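Local atomic coordinates of ADP-ribose pyrophosphatase MutT (Rickettsia felis, PDB entry 4KYX), a protein that probably hydrolyses 8-oxo-dGTP, an oxidised nucleotide, using magnesium as cofactor. Residues I21-K32 and V114-L125. Numbering follows the deposited sequence.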
ATOM      1  N   ILE A  21       2.291  -8.599 -15.623  1.00 16.59           N
ATOM      2  CA  ILE A  21       2.007  -8.347 -17.018  1.00 17.30           C
ATOM      3  C   ILE A  21       1.680  -9.684 -17.643  1.00 18.33           C
ATOM      4  O   ILE A  21       2.482 -10.655 -17.541  1.00 17.65           O
ATOM      5  CB  ILE A  21       3.219  -7.823 -17.794  1.00 16.85           C
ATOM      6  CG1 ILE A  21       3.812  -6.586 -17.149  1.00 16.23           C
ATOM      7  CG2 ILE A  21       2.819  -7.516 -19.231  1.00 17.55           C
ATOM      8  CD1 ILE A  21       5.232  -6.350 -17.596  1.00 16.10           C
ATOM      9  N   PHE A  22       0.501  -9.731 -18.261  1.00 19.96           N
ATOM     10  CA  PHE A  22       0.002 -10.936 -18.918  1.00 21.94           C
ATOM     11  C   PHE A  22       0.040 -10.836 -20.416  1.00 22.66           C
ATOM     12  O   PHE A  22      -0.152  -9.767 -20.991  1.00 22.68           O
ATOM     13  CB  PHE A  22      -1.426 -11.239 -18.521  1.00 23.34           C
ATOM     14  CG  PHE A  22      -1.584 -11.758 -17.137  1.00 24.37           C
ATOM     15  CD1 PHE A  22      -1.423 -10.947 -16.038  1.00 24.44           C
ATOM     16  CD2 PHE A  22      -1.941 -13.078 -16.922  1.00 26.01           C
ATOM     17  CE1 PHE A  22      -1.576 -11.444 -14.758  1.00 24.71           C
ATOM     18  CE2 PHE A  22      -2.117 -13.568 -15.641  1.00 26.47           C
ATOM     19  CZ  PHE A  22      -1.934 -12.757 -14.555  1.00 25.66           C
ATOM     20  N   ASN A  23       0.287 -11.967 -21.068  1.00 23.77           N
ATOM     21  CA  ASN A  23       0.237 -12.056 -22.543  1.00 24.85           C
ATOM     22  C   ASN A  23      -1.095 -12.665 -22.995  1.00 27.01           C
ATOM     23  O   ASN A  23      -1.939 -12.940 -22.176  1.00 26.55           O
ATOM     24  CB  ASN A  23       1.484 -12.795 -23.122  1.00 25.00           C
ATOM     25  CG  ASN A  23       1.541 -14.289 -22.795  1.00 25.10           C
ATOM     26  OD1 ASN A  23       0.604 -14.919 -22.281  1.00 25.03           O
ATOM     27  ND2 ASN A  23       2.691 -14.858 -23.064  1.00 25.25           N
ATOM     28  N   ASN A  24      -1.289 -12.889 -24.298  1.00 29.62           N
ATOM     29  CA  ASN A  24      -2.511 -13.550 -24.775  1.00 32.51           C
ATOM     30  C   ASN A  24      -2.788 -14.994 -24.278  1.00 33.49           C
ATOM     31  O   ASN A  24      -3.941 -15.450 -24.275  1.00 35.80           O
ATOM     32  CB  ASN A  24      -2.526 -13.499 -26.305  1.00 34.43           C
ATOM     33  CG  ASN A  24      -2.497 -12.056 -26.828  1.00 36.50           C
ATOM     34  OD1 ASN A  24      -2.871 -11.123 -26.108  1.00 38.21           O
ATOM     35  ND2 ASN A  24      -2.067 -11.869 -28.075  1.00 38.80           N
ATOM     36  N   ARG A  25      -1.746 -15.710 -23.868  1.00 32.08           N
ATOM     37  CA  ARG A  25      -1.893 -17.053 -23.309  1.00 31.87           C
ATOM     38  C   ARG A  25      -2.054 -17.014 -21.785  1.00 31.27           C
ATOM     39  O   ARG A  25      -1.906 -18.040 -21.111  1.00 31.02           O
ATOM     40  CB  ARG A  25      -0.660 -17.903 -23.678  1.00 32.10           C
ATOM     41  N   ASN A  26      -2.296 -15.827 -21.224  1.00 30.14           N
ATOM     42  CA  ASN A  26      -2.363 -15.669 -19.772  1.00 30.03           C
ATOM     43  C   ASN A  26      -1.142 -16.135 -18.960  1.00 27.24           C
ATOM     44  O   ASN A  26      -1.233 -16.459 -17.757  1.00 26.70           O
ATOM     45  CB  ASN A  26      -3.657 -16.287 -19.222  1.00 32.81           C
ATOM     46  CG  ASN A  26      -4.880 -15.697 -19.885  1.00 36.35           C
ATOM     47  OD1 ASN A  26      -4.872 -14.544 -20.336  1.00 38.94           O
ATOM     48  ND2 ASN A  26      -5.927 -16.490 -19.984  1.00 39.78           N
ATOM     49  N   GLU A  27       0.008 -16.052 -19.600  1.00 25.61           N
ATOM     50  CA  GLU A  27       1.276 -16.196 -18.928  1.00 24.17           C
ATOM     51  C   GLU A  27       1.715 -14.833 -18.386  1.00 22.51           C
ATOM     52  O   GLU A  27       1.392 -13.777 -18.956  1.00 22.47           O
ATOM     53  CB  GLU A  27       2.334 -16.742 -19.891  1.00 24.01           C
ATOM     54  CG  GLU A  27       1.845 -17.964 -20.668  1.00 25.40           C
ATOM     55  CD  GLU A  27       2.801 -18.397 -21.758  1.00 25.95           C
ATOM     56  OE1 GLU A  27       3.325 -17.546 -22.527  1.00 25.83           O
ATOM     57  OE2 GLU A  27       2.990 -19.621 -21.897  1.00 27.01           O
ATOM     58  N   ILE A  28       2.526 -14.874 -17.360  1.00 21.68           N
ATOM     59  CA  ILE A  28       3.042 -13.647 -16.740  1.00 20.47           C
ATOM     60  C   ILE A  28       4.528 -13.471 -17.011  1.00 19.20           C
ATOM     61  O   ILE A  28       5.326 -14.456 -17.188  1.00 19.50           O
ATOM     62  CB  ILE A  28       2.813 -13.610 -15.228  1.00 21.36           C
ATOM     63  CG1 ILE A  28       3.530 -14.793 -14.583  1.00 22.25           C
ATOM     64  CG2 ILE A  28       1.328 -13.637 -14.918  1.00 22.24           C
ATOM     65  CD1 ILE A  28       3.522 -14.699 -13.082  1.00 23.15           C
ATOM     66  N   LEU A  29       4.920 -12.216 -17.099  1.00 17.89           N
ATOM     67  CA  LEU A  29       6.280 -11.861 -17.489  1.00 17.27           C
ATOM     68  C   LEU A  29       7.070 -11.731 -16.196  1.00 16.77           C
ATOM     69  O   LEU A  29       6.653 -11.026 -15.294  1.00 15.95           O
ATOM     70  CB  LEU A  29       6.303 -10.527 -18.256  1.00 17.07           C
ATOM     71  CG  LEU A  29       7.673 -10.230 -18.890  1.00 17.02           C
ATOM     72  CD1 LEU A  29       7.798 -11.110 -20.133  1.00 17.58           C
ATOM     73  CD2 LEU A  29       7.943  -8.781 -19.224  1.00 16.97           C
ATOM     74  N   LEU A  30       8.201 -12.408 -16.117  1.00 16.82           N
ATOM     75  CA  LEU A  30       9.132 -12.253 -15.010  1.00 16.64           C
ATOM     76  C   LEU A  30      10.520 -11.988 -15.533  1.00 16.80           C
ATOM     77  O   LEU A  30      10.958 -12.549 -16.605  1.00 17.42           O
ATOM     78  CB  LEU A  30       9.153 -13.490 -14.105  1.00 16.95           C
ATOM     79  CG  LEU A  30       7.818 -13.895 -13.427  1.00 17.05           C
ATOM     80  CD1 LEU A  30       8.030 -15.209 -12.703  1.00 17.72           C
ATOM     81  CD2 LEU A  30       7.270 -12.823 -12.511  1.00 16.83           C
ATOM     82  N   GLY A  31      11.255 -11.190 -14.739  1.00 16.69           N
ATOM     83  CA  GLY A  31      12.630 -10.780 -15.025  1.00 16.94           C
ATOM     84  C   GLY A  31      13.608 -11.447 -14.107  1.00 17.57           C
ATOM     85  O   GLY A  31      13.418 -11.417 -12.864  1.00 17.15           O
ATOM     86  N   LYS A  32      14.588 -12.120 -14.695  1.00 18.26           N
ATOM     87  CA  LYS A  32      15.662 -12.731 -13.920  1.00 19.30           C
ATOM     88  C   LYS A  32      16.742 -11.736 -13.509  1.00 20.30           C
ATOM     89  O   LYS A  32      17.333 -11.035 -14.340  1.00 19.72           O
ATOM     90  CB  LYS A  32      16.304 -13.956 -14.602  1.00 19.62           C
ATOM     91  CG  LYS A  32      17.108 -14.843 -13.614  1.00 20.12           C
ATOM     92  CD  LYS A  32      17.712 -16.075 -14.240  1.00 20.92           C
ATOM     93  CE  LYS A  32      18.784 -15.677 -15.298  1.00 21.09           C
ATOM     94  NZ  LYS A  32      19.558 -16.839 -15.741  1.00 22.20           N
ATOM     95  N   VAL A 114      18.346  -6.455 -15.345  1.00 23.52           N
ATOM     96  CA  VAL A 114      17.673  -7.732 -15.550  1.00 21.81           C
ATOM     97  C   VAL A 114      18.442  -8.530 -16.603  1.00 21.55           C
ATOM     98  O   VAL A 114      18.744  -8.023 -17.681  1.00 21.11           O
ATOM     99  CB  VAL A 114      16.245  -7.489 -16.048  1.00 21.00           C
ATOM    100  CG1 VAL A 114      15.532  -8.766 -16.454  1.00 20.70           C
ATOM    101  CG2 VAL A 114      15.479  -6.711 -15.006  1.00 20.77           C
ATOM    102  N   GLU A 115      18.737  -9.776 -16.303  1.00 21.12           N
ATOM    103  CA  GLU A 115      19.441 -10.628 -17.276  1.00 21.52           C
ATOM    104  C   GLU A 115      18.596 -10.875 -18.521  1.00 20.98           C
ATOM    105  O   GLU A 115      19.042 -10.675 -19.677  1.00 21.19           O
ATOM    106  CB  GLU A 115      19.835 -11.936 -16.581  1.00 22.18           C
ATOM    107  CG  GLU A 115      20.716 -12.854 -17.435  1.00 23.29           C
ATOM    108  CD  GLU A 115      22.049 -12.237 -17.830  1.00 24.55           C
ATOM    109  OE1 GLU A 115      22.732 -11.723 -16.912  1.00 25.80           O
ATOM    110  OE2 GLU A 115      22.458 -12.327 -19.038  1.00 24.64           O
ATOM    111  N   ASN A 116      17.373 -11.346 -18.297  1.00 19.93           N
ATOM    112  CA  ASN A 116      16.416 -11.566 -19.340  1.00 19.80           C
ATOM    113  C   ASN A 116      15.003 -11.633 -18.774  1.00 19.10           C
ATOM    114  O   ASN A 116      14.820 -11.912 -17.622  1.00 18.50           O
ATOM    115  CB  ASN A 116      16.764 -12.837 -20.093  1.00 20.65           C
ATOM    116  CG  ASN A 116      16.400 -14.069 -19.335  1.00 20.98           C
ATOM    117  OD1 ASN A 116      17.092 -14.494 -18.383  1.00 21.39           O
ATOM    118  ND2 ASN A 116      15.279 -14.671 -19.740  1.00 21.49           N
ATOM    119  N   TRP A 117      14.029 -11.306 -19.614  1.00 19.21           N
ATOM    120  CA  TRP A 117      12.616 -11.455 -19.304  1.00 18.96           C
ATOM    121  C   TRP A 117      12.136 -12.745 -19.957  1.00 19.52           C
ATOM    122  O   TRP A 117      12.725 -13.173 -20.970  1.00 20.29           O
ATOM    123  CB  TRP A 117      11.854 -10.270 -19.870  1.00 18.90           C
ATOM    124  CG  TRP A 117      12.210  -8.949 -19.188  1.00 18.66           C
ATOM    125  CD1 TRP A 117      13.156  -8.073 -19.591  1.00 19.21           C
ATOM    126  CD2 TRP A 117      11.640  -8.395 -18.007  1.00 18.13           C
ATOM    127  NE1 TRP A 117      13.234  -7.035 -18.743  1.00 18.98           N
ATOM    128  CE2 TRP A 117      12.279  -7.175 -17.781  1.00 18.15           C
ATOM    129  CE3 TRP A 117      10.692  -8.844 -17.087  1.00 17.69           C
ATOM    130  CZ2 TRP A 117      12.008  -6.395 -16.688  1.00 17.79           C
ATOM    131  CZ3 TRP A 117      10.359  -8.031 -16.049  1.00 17.22           C
ATOM    132  CH2 TRP A 117      11.025  -6.829 -15.843  1.00 17.26           C
ATOM    133  N   GLN A 118      11.115 -13.372 -19.381  1.00 19.41           N
ATOM    134  CA  GLN A 118      10.443 -14.512 -20.003  1.00 20.05           C
ATOM    135  C   GLN A 118       9.004 -14.658 -19.481  1.00 19.70           C
ATOM    136  O   GLN A 118       8.661 -14.146 -18.417  1.00 19.16           O
ATOM    137  CB  GLN A 118      11.273 -15.782 -19.763  1.00 20.73           C
ATOM    138  CG  GLN A 118      10.691 -17.092 -20.262  1.00 22.02           C
ATOM    139  CD  GLN A 118      10.446 -17.099 -21.764  1.00 22.79           C
ATOM    140  OE1 GLN A 118       9.615 -16.326 -22.284  1.00 23.58           O
ATOM    141  NE2 GLN A 118      11.125 -17.981 -22.455  1.00 23.90           N
ATOM    142  N   TRP A 119       8.157 -15.267 -20.306  1.00 20.18           N
ATOM    143  CA  TRP A 119       6.752 -15.572 -19.971  1.00 20.16           C
ATOM    144  C   TRP A 119       6.680 -16.913 -19.240  1.00 20.84           C
ATOM    145  O   TRP A 119       7.332 -17.886 -19.666  1.00 21.49           O
ATOM    146  CB  TRP A 119       5.940 -15.607 -21.252  1.00 20.57           C
ATOM    147  CG  TRP A 119       5.978 -14.293 -21.996  1.00 20.12           C
ATOM    148  CD1 TRP A 119       6.705 -14.007 -23.101  1.00 20.30           C
ATOM    149  CD2 TRP A 119       5.251 -13.081 -21.663  1.00 19.69           C
ATOM    150  NE1 TRP A 119       6.469 -12.698 -23.504  1.00 20.08           N
ATOM    151  CE2 TRP A 119       5.567 -12.119 -22.652  1.00 19.74           C
ATOM    152  CE3 TRP A 119       4.313 -12.760 -20.705  1.00 19.18           C
ATOM    153  CZ2 TRP A 119       5.044 -10.837 -22.635  1.00 19.49           C
ATOM    154  CZ3 TRP A 119       3.805 -11.502 -20.682  1.00 18.99           C
ATOM    155  CH2 TRP A 119       4.153 -10.552 -21.637  1.00 19.09           C
ATOM    156  N   PHE A 120       5.892 -16.987 -18.188  1.00 20.91           N
ATOM    157  CA  PHE A 120       5.722 -18.199 -17.370  1.00 21.51           C
ATOM    158  C   PHE A 120       4.259 -18.466 -17.126  1.00 22.57           C
ATOM    159  O   PHE A 120       3.504 -17.538 -16.796  1.00 21.39           O
ATOM    160  CB  PHE A 120       6.374 -18.032 -16.012  1.00 20.88           C
ATOM    161  CG  PHE A 120       7.868 -17.940 -16.072  1.00 20.70           C
ATOM    162  CD1 PHE A 120       8.478 -16.717 -16.194  1.00 19.96           C
ATOM    163  CD2 PHE A 120       8.652 -19.077 -16.001  1.00 21.28           C
ATOM    164  CE1 PHE A 120       9.846 -16.607 -16.224  1.00 20.00           C
ATOM    165  CE2 PHE A 120      10.041 -18.980 -16.060  1.00 21.44           C
ATOM    166  CZ  PHE A 120      10.649 -17.747 -16.193  1.00 20.45           C
ATOM    167  N   ALA A 121       3.865 -19.738 -17.255  1.00 24.21           N
ATOM    168  CA  ALA A 121       2.536 -20.151 -16.878  1.00 25.82           C
ATOM    169  C   ALA A 121       2.448 -20.054 -15.362  1.00 26.53           C
ATOM    170  O   ALA A 121       3.428 -20.301 -14.642  1.00 25.95           O
ATOM    171  CB  ALA A 121       2.282 -21.587 -17.382  1.00 27.47           C
ATOM    172  N   LEU A 122       1.269 -19.681 -14.876  1.00 27.94           N
ATOM    173  CA  LEU A 122       1.056 -19.556 -13.457  1.00 29.40           C
ATOM    174  C   LEU A 122       1.170 -20.861 -12.706  1.00 31.43           C
ATOM    175  O   LEU A 122       1.381 -20.839 -11.522  1.00 31.89           O
ATOM    176  CB  LEU A 122      -0.290 -18.918 -13.175  1.00 29.90           C
ATOM    177  CG  LEU A 122      -0.399 -17.410 -13.391  1.00 29.60           C
ATOM    178  CD1 LEU A 122      -1.871 -17.043 -13.428  1.00 29.96           C
ATOM    179  CD2 LEU A 122       0.288 -16.643 -12.255  1.00 28.41           C
ATOM    180  N   ASP A 123       1.065 -21.985 -13.394  1.00 35.07           N
ATOM    181  CA  ASP A 123       1.274 -23.290 -12.758  1.00 37.23           C
ATOM    182  C   ASP A 123       2.682 -23.806 -12.958  1.00 37.02           C
ATOM    183  O   ASP A 123       2.967 -24.971 -12.681  1.00 38.42           O
ATOM    184  CB  ASP A 123       0.256 -24.303 -13.286  1.00 40.59           C
ATOM    185  CG  ASP A 123       0.178 -24.313 -14.796  1.00 42.03           C
ATOM    186  OD1 ASP A 123       1.038 -24.930 -15.462  1.00 44.62           O
ATOM    187  OD2 ASP A 123      -0.762 -23.679 -15.318  1.00 46.67           O
ATOM    188  N   ASN A 124       3.562 -22.959 -13.491  1.00 35.47           N
ATOM    189  CA  ASN A 124       4.935 -23.316 -13.725  1.00 34.14           C
ATOM    190  C   ASN A 124       5.873 -22.176 -13.346  1.00 30.68           C
ATOM    191  O   ASN A 124       6.854 -21.937 -14.037  1.00 29.26           O
ATOM    192  CB  ASN A 124       5.105 -23.667 -15.207  1.00 35.87           C
ATOM    193  CG  ASN A 124       6.474 -24.211 -15.537  1.00 36.92           C
ATOM    194  OD1 ASN A 124       7.077 -24.921 -14.757  1.00 39.08           O
ATOM    195  ND2 ASN A 124       6.956 -23.895 -16.725  1.00 38.14           N
ATOM    196  N   LEU A 125       5.572 -21.454 -12.260  1.00 29.28           N
ATOM    197  CA  LEU A 125       6.442 -20.371 -11.824  1.00 27.43           C
ATOM    198  C   LEU A 125       7.757 -20.892 -11.254  1.00 27.79           C
ATOM    199  O   LEU A 125       7.834 -21.998 -10.694  1.00 28.40           O
ATOM    200  CB  LEU A 125       5.764 -19.462 -10.785  1.00 26.82           C
ATOM    201  CG  LEU A 125       4.589 -18.622 -11.247  1.00 26.57           C
ATOM    202  CD1 LEU A 125       4.223 -17.619 -10.159  1.00 26.65           C
ATOM    203  CD2 LEU A 125       4.897 -17.932 -12.567  1.00 26.16           C
TER
HETATM  204  O   HOH W   1      -0.919 -19.093 -16.650  1.00 29.59           O
HETATM  205  O   HOH W   2      17.131 -17.065 -17.626  1.00 16.75           O
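N23 OD1, in the side chain that lies over W119, accepts two backbone N-H groups. The bond from E27 N is 3.0 Å long and approaches from above the carbonyl plane; the one from R25 N is weak. The other end of the amide is held too: N23 ND2 gives a nearly straight bond (172°) to E27 OE1 at 2.8 Å, on the anti lone pair of the carboxylate. These bonds tie the amide across the 23-26 turn to E27 and probably fix its rotation; its plane is 31° from that of the W119 ring. N23 CB sits 3.7 Å from the centroid of the W119 six-membered ring. L29 CD1 covers the opposite face, 3.5 Å from the same centroid, so the indole is sandwiched in two CH-pi contacts. With CG of L29 turned anti to the backbone N (chi1 -170°), the leucine fork reaches both indoles: CD1 lies on W119, and CD2 is 3.5 Å from W117 CE3. G31 CA lies over a face of the W117 ring.

The backbones of 28-32 and 116-120 pair antiparallel. I28 with F120 and L30 with Q118 are hydrogen-bonded pairs. Beyond them, E115 N reaches K32 O at 2.7 Å. On the sheet face away from the tryptophans, L30 CD1 meets F120 CD1, and I28 CD1 meets L125 CD2 at 3.6 Å. One water bridges N26 O and L122 N.

Strand 116-120 forms one edge of the three-stranded antiparallel sheet of this Nudix domain, with 28-34 in the middle and 40-43 beyond. Helix 55-67 packs on L29 and W117; helix 131-137 packs on L30 and L125.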